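Local atomic coordinates of Iron(III) ABC transporter, periplasmic iron-compound-binding protein (Vibrio cholerae, PDB entry 5GGY), a protein that probably binds ferric siderophores such as iron-loaded Desferal in the periplasm and hands them to an inner-membrane ABC transporter for iron uptake. Residues A[20-25]-A[71-76]; A[66-71]-A[88-93]. One frame throughout, in Å; residues are numbered along the deposited sequence.

Contact 1 of 2, residues A[20-25]-A[71-76]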
loop_
_atom_site.group_PDB
_atom_site.type_symbol
_atom_site.label_atom_id
_atom_site.label_comp_id
_atom_site.label_asym_id
_atom_site.label_seq_id
_atom_site.Cartn_x
_atom_site.Cartn_y
_atom_site.Cartn_z
ATOM N N VAL A 20 20.949 -2.587 17.045
ATOM C CA VAL A 20 21.980 -3.144 16.180
ATOM C C VAL A 20 21.309 -3.907 15.044
ATOM O O VAL A 20 20.531 -4.831 15.279
ATOM C CB VAL A 20 22.942 -4.077 16.945
ATOM C CG1 VAL A 20 23.742 -4.947 15.975
ATOM C CG2 VAL A 20 23.876 -3.267 17.827
ATOM N N VAL A 21 21.601 -3.506 13.813
ATOM C CA VAL A 21 21.033 -4.165 12.645
ATOM C C VAL A 21 22.093 -5.040 11.973
ATOM O O VAL A 21 23.279 -4.704 11.974
ATOM C CB VAL A 21 20.453 -3.130 11.651
ATOM C CG1 VAL A 21 21.128 -3.220 10.291
ATOM C CG2 VAL A 21 18.952 -3.317 11.522
ATOM N N LEU A 22 21.668 -6.174 11.421
ATOM C CA LEU A 22 22.613 -7.139 10.863
ATOM C C LEU A 22 22.459 -7.365 9.363
ATOM O O LEU A 22 23.200 -8.150 8.776
ATOM C CB LEU A 22 22.483 -8.479 11.584
ATOM C CG LEU A 22 22.751 -8.445 13.087
ATOM C CD1 LEU A 22 22.799 -9.854 13.632
ATOM C CD2 LEU A 22 24.040 -7.700 13.393
ATOM N N ASN A 23 21.502 -6.686 8.742
ATOM C CA ASN A 23 21.316 -6.816 7.303
ATOM C C ASN A 23 20.955 -5.482 6.658
ATOM O O ASN A 23 20.462 -4.573 7.326
ATOM C CB ASN A 23 20.246 -7.862 6.995
ATOM C CG ASN A 23 20.711 -8.884 5.979
ATOM O OD1 ASN A 23 21.903 -9.175 5.876
ATOM N ND2 ASN A 23 19.772 -9.434 5.220
ATOM N N TRP A 24 21.207 -5.373 5.357
ATOM C CA TRP A 24 21.012 -4.117 4.641
ATOM C C TRP A 24 19.542 -3.752 4.461
ATOM O O TRP A 24 19.189 -2.571 4.482
ATOM C CB TRP A 24 21.701 -4.178 3.279
ATOM C CG TRP A 24 23.183 -4.005 3.371
ATOM C CD1 TRP A 24 23.900 -3.672 4.487
ATOM C CD2 TRP A 24 24.136 -4.152 2.311
ATOM N NE1 TRP A 24 25.238 -3.602 4.186
ATOM C CE2 TRP A 24 25.410 -3.893 2.856
ATOM C CE3 TRP A 24 24.037 -4.477 0.956
ATOM C CZ2 TRP A 24 26.574 -3.948 2.094
ATOM C CZ3 TRP A 24 25.193 -4.530 0.201
ATOM C CH2 TRP A 24 26.445 -4.268 0.771
ATOM N N ASP A 25 18.689 -4.756 4.277
ATOM C CA ASP A 25 17.261 -4.505 4.115
ATOM C C ASP A 25 16.691 -3.935 5.410
ATOM O O ASP A 25 15.952 -2.954 5.394
ATOM C CB ASP A 25 16.522 -5.784 3.702
ATOM C CG ASP A 25 16.676 -6.908 4.708
ATOM O OD1 ASP A 25 17.647 -6.879 5.491
ATOM O OD2 ASP A 25 15.824 -7.822 4.713
ATOM N N GLU A 71 31.651 -9.442 19.432
ATOM C CA GLU A 71 32.263 -8.687 20.521
ATOM C C GLU A 71 31.969 -7.194 20.400
ATOM O O GLU A 71 31.718 -6.520 21.398
ATOM C CB GLU A 71 33.775 -8.923 20.559
ATOM C CG GLU A 71 34.189 -10.241 21.199
ATOM C CD GLU A 71 33.742 -11.450 20.404
ATOM O OE1 GLU A 71 33.681 -11.359 19.157
ATOM O OE2 GLU A 71 33.441 -12.488 21.029
ATOM N N LYS A 72 31.998 -6.684 19.174
ATOM C CA LYS A 72 31.712 -5.274 18.935
ATOM C C LYS A 72 30.228 -4.992 19.134
ATOM O O LYS A 72 29.853 -3.937 19.643
ATOM C CB LYS A 72 32.148 -4.862 17.529
ATOM C CG LYS A 72 32.198 -3.362 17.311
ATOM C CD LYS A 72 32.873 -3.026 15.992
ATOM C CE LYS A 72 33.069 -1.530 15.827
ATOM N NZ LYS A 72 33.779 -1.213 14.558
ATOM N N ILE A 73 29.388 -5.942 18.731
ATOM C CA ILE A 73 27.948 -5.832 18.935
ATOM C C ILE A 73 27.630 -5.736 20.424
ATOM O O ILE A 73 26.856 -4.879 20.851
ATOM C CB ILE A 73 27.192 -7.033 18.323
ATOM C CG1 ILE A 73 27.416 -7.094 16.809
ATOM C CG2 ILE A 73 25.705 -6.942 18.630
ATOM C CD1 ILE A 73 26.774 -8.293 16.141
ATOM N N ALA A 74 28.246 -6.613 21.211
ATOM C CA ALA A 74 28.057 -6.617 22.657
ATOM C C ALA A 74 28.591 -5.337 23.290
ATOM O O ALA A 74 27.982 -4.787 24.207
ATOM C CB ALA A 74 28.730 -7.834 23.275
ATOM N N ALA A 75 29.727 -4.863 22.786
ATOM C CA ALA A 75 30.356 -3.646 23.296
ATOM C C ALA A 75 29.482 -2.417 23.071
ATOM O O ALA A 75 29.588 -1.429 23.798
ATOM C CB ALA A 75 31.718 -3.444 22.649
ATOM N N LEU A 76 28.624 -2.480 22.058
ATOM C CA LEU A 76 27.728 -1.371 21.747
ATOM C C LEU A 76 26.529 -1.342 22.689
ATOM O O LEU A 76 25.800 -0.351 22.742
ATOM C CB LEU A 76 27.251 -1.454 20.295
ATOM C CG LEU A 76 28.273 -1.097 19.214
ATOM C CD1 LEU A 76 27.682 -1.286 17.825
ATOM C CD2 LEU A 76 28.754 0.332 19.400
#
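V20 and L22, on and just after strand 19-21 of the parallel sheet, pack against I73 of helix 70-75 and against L76. V20 and I73 carry most of the contact; the two branches of I73 serve different residues. CG2 of I73 lies 3.9 Å from CG1 of V20, and the two side chains meet at a slant. CG2 is anti to the backbone N of I73. CG1 lies beside that N (chi1 -61°) and runs on, extended, to CD1. CD1 of I73 meets CD2 of L22 at 3.9 Å, the two side chains crossing at roughly a right angle. V20 turns both of its methyls to the helix. CG2 of V20 is 4.2 Å from I73 CG2 and 4.3 Å from L76 CD1, so it faces both residues. Its touch with L76 is longer than the one CG1 makes with I73, and L76 gives up less surface than I73 does.

This is helix-on-sheet packing in the α/β lobe of a periplasmic binding protein. Strand 80-83 follows helix 70-75 and runs parallel to strand 19-21. V20 makes backbone hydrogen bonds with V80 and L82, while L22 and I73 both touch I81. V20, L22 and I73 are buried, and the contact is wholly apolar. K72, on the same helix, gives its NZ to a hydrogen bond with the backbone O of D61, outside the contact.

Contact 2 of 2, residues A[66-71]-A[88-93]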
loop_
_atom_site.group_PDB
_atom_site.type_symbol
_atom_site.label_atom_id
_atom_site.label_comp_id
_atom_site.label_asym_id
_atom_site.label_seq_id
_atom_site.Cartn_x
_atom_site.Cartn_y
_atom_site.Cartn_z
ATOM N N THR A 66 27.074 -11.852 6.991
ATOM C CA THR A 66 27.164 -13.290 7.213
ATOM C C THR A 66 28.056 -13.632 8.405
ATOM O O THR A 66 27.816 -14.619 9.101
ATOM C CB THR A 66 27.692 -14.014 5.961
ATOM O OG1 THR A 66 28.452 -13.094 5.168
ATOM C CG2 THR A 66 26.536 -14.544 5.129
ATOM N N GLU A 67 29.075 -12.814 8.646
ATOM C CA GLU A 67 30.015 -13.081 9.732
ATOM C C GLU A 67 30.280 -11.827 10.565
ATOM O O GLU A 67 31.346 -11.224 10.454
ATOM C CB GLU A 67 31.328 -13.630 9.163
ATOM C CG GLU A 67 32.038 -14.624 10.065
ATOM C CD GLU A 67 32.135 -16.010 9.454
ATOM O OE1 GLU A 67 33.163 -16.307 8.808
ATOM O OE2 GLU A 67 31.185 -16.804 9.624
ATOM N N PRO A 68 29.307 -11.432 11.403
ATOM C CA PRO A 68 29.405 -10.198 12.193
ATOM C C PRO A 68 30.284 -10.327 13.436
ATOM O O PRO A 68 30.432 -11.415 13.993
ATOM C CB PRO A 68 27.954 -9.930 12.590
ATOM C CG PRO A 68 27.352 -11.283 12.684
ATOM C CD PRO A 68 28.012 -12.108 11.605
ATOM N N ASN A 69 30.858 -9.205 13.860
ATOM C CA ASN A 69 31.704 -9.172 15.046
ATOM C C ASN A 69 30.867 -9.095 16.319
ATOM O O ASN A 69 30.429 -8.019 16.722
ATOM C CB ASN A 69 32.675 -7.990 14.972
ATOM C CG ASN A 69 33.662 -7.967 16.126
ATOM O OD1 ASN A 69 33.759 -8.920 16.898
ATOM N ND2 ASN A 69 34.407 -6.874 16.242
ATOM N N LEU A 70 30.660 -10.249 16.943
ATOM C CA LEU A 70 29.821 -10.364 18.131
ATOM C C LEU A 70 30.332 -9.531 19.302
ATOM O O LEU A 70 29.546 -8.983 20.076
ATOM C CB LEU A 70 29.710 -11.830 18.556
ATOM C CG LEU A 70 28.870 -12.754 17.671
ATOM C CD1 LEU A 70 29.043 -14.199 18.098
ATOM C CD2 LEU A 70 27.402 -12.356 17.720
ATOM N N GLU A 71 31.651 -9.442 19.432
ATOM C CA GLU A 71 32.263 -8.687 20.521
ATOM C C GLU A 71 31.969 -7.194 20.400
ATOM O O GLU A 71 31.718 -6.520 21.398
ATOM C CB GLU A 71 33.775 -8.923 20.559
ATOM C CG GLU A 71 34.189 -10.241 21.199
ATOM C CD GLU A 71 33.742 -11.450 20.404
ATOM O OE1 GLU A 71 33.681 -11.359 19.157
ATOM O OE2 GLU A 71 33.441 -12.488 21.029
ATOM N N GLN A 88 20.302 -16.459 10.378
ATOM C CA GLN A 88 19.428 -17.381 11.098
ATOM C C GLN A 88 20.187 -18.410 11.937
ATOM O O GLN A 88 19.654 -18.926 12.918
ATOM C CB GLN A 88 18.501 -18.103 10.120
ATOM C CG GLN A 88 19.202 -19.051 9.160
ATOM C CD GLN A 88 18.222 -19.833 8.306
ATOM O OE1 GLN A 88 17.878 -20.973 8.621
ATOM N NE2 GLN A 88 17.761 -19.221 7.220
ATOM N N ASP A 89 21.426 -18.701 11.555
ATOM C CA ASP A 89 22.233 -19.677 12.278
ATOM C C ASP A 89 22.944 -19.056 13.477
ATOM O O ASP A 89 23.581 -19.762 14.261
ATOM C CB ASP A 89 23.256 -20.325 11.340
ATOM C CG ASP A 89 22.620 -21.294 10.361
ATOM O OD1 ASP A 89 21.609 -21.932 10.722
ATOM O OD2 ASP A 89 23.132 -21.418 9.229
ATOM N N LEU A 90 22.832 -17.738 13.612
ATOM C CA LEU A 90 23.475 -17.022 14.708
ATOM C C LEU A 90 22.459 -16.479 15.705
ATOM O O LEU A 90 22.834 -15.837 16.684
ATOM C CB LEU A 90 24.330 -15.874 14.166
ATOM C CG LEU A 90 25.635 -16.249 13.464
ATOM C CD1 LEU A 90 26.300 -15.008 12.899
ATOM C CD2 LEU A 90 26.571 -16.971 14.420
ATOM N N LEU A 91 21.180 -16.748 15.454
ATOM C CA LEU A 91 20.088 -16.210 16.267
ATOM C C LEU A 91 20.225 -16.532 17.756
ATOM O O LEU A 91 20.061 -15.656 18.606
ATOM C CB LEU A 91 18.741 -16.729 15.755
ATOM C CG LEU A 91 18.297 -16.239 14.374
ATOM C CD1 LEU A 91 16.909 -16.763 14.033
ATOM C CD2 LEU A 91 18.332 -14.722 14.308
ATOM N N ALA A 92 20.531 -17.788 18.068
ATOM C CA ALA A 92 20.630 -18.229 19.458
ATOM C C ALA A 92 21.784 -17.546 20.188
ATOM O O ALA A 92 21.663 -17.187 21.360
ATOM C CB ALA A 92 20.784 -19.737 19.523
ATOM N N THR A 93 22.900 -17.367 19.488
ATOM C CA THR A 93 24.069 -16.703 20.057
ATOM C C THR A 93 23.824 -15.208 20.239
ATOM O O THR A 93 24.194 -14.625 21.260
ATOM C CB THR A 93 25.319 -16.899 19.172
ATOM O OG1 THR A 93 25.596 -18.297 19.033
ATOM C CG2 THR A 93 26.523 -16.205 19.788
#
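P68 and L90 meet where the loop leading into helix 70-75 passes the turn that starts helix 91-95. The pair belongs to an α/β lobe in which short helices alternate with parallel strands. CD1 of L90 presses on the P68 ring atoms. It is 3.6 Å from CD and 3.9 Å from CG.

Two residues on from P68 and three on from L90, L70 and T93 make a second close touch. CD1 of L70 lies 3.6 Å from CG2 of T93, and the side chains cross at about a right angle. Chi1 of -59° sets OG1 beside the backbone N of T93 and leaves CG2 anti to that N, facing L70. The hydroxyl is turned off to the other side, with OG1 5.4 Å from L70 CD1.

Between these two tight points the packing is looser. CD2 of L90 points toward L70 but stays 5.2 Å from L70 CD1. Toward the exposed T66 the contact thins, its backbone O coming no nearer than 4.1 Å to L90 CD1. The contact lies at the surface, and none of its touching residues is buried. P68, L70, L90 and T93 also touch a crystal neighbour, so crystal packing may influence these side chains.

N69 is the N-cap of helix 70-75, and its OD1 accepts a weak bond from E71 N (3.3 Å, 130°). In the other segment L91 turns to V100 and Y102 of strand 100-102, leaving L90 and T93 to face P68 and L70. With a proline ring and three methyls doing the touching, the contact rests on van der Waals touch and partial burial of apolar groups, with no polar bond to set its direction.

In the fold
From the N terminus, the chain first lays down strand 19-21 and turns into helix 24-32. It passes strands 39-40 and 60-61 before residues 66-71 lead into helix 70-75. Residues 71-76 then return to strand 19-21, and contact 1 closes this longer loop. Strand 80-83 follows, and residues 88-93 come back to 66-71, so contact 2 closes a shorter one. The loops cross, because 66-71 lies within the first and 88-93 beyond it. Helix 70-75 serves both, with E71 shared. I73 CD1 touches P68 CB at 4.1 Å. Together they tie the sheet's first strand, through helix 70-75, to the start of helix 91-95.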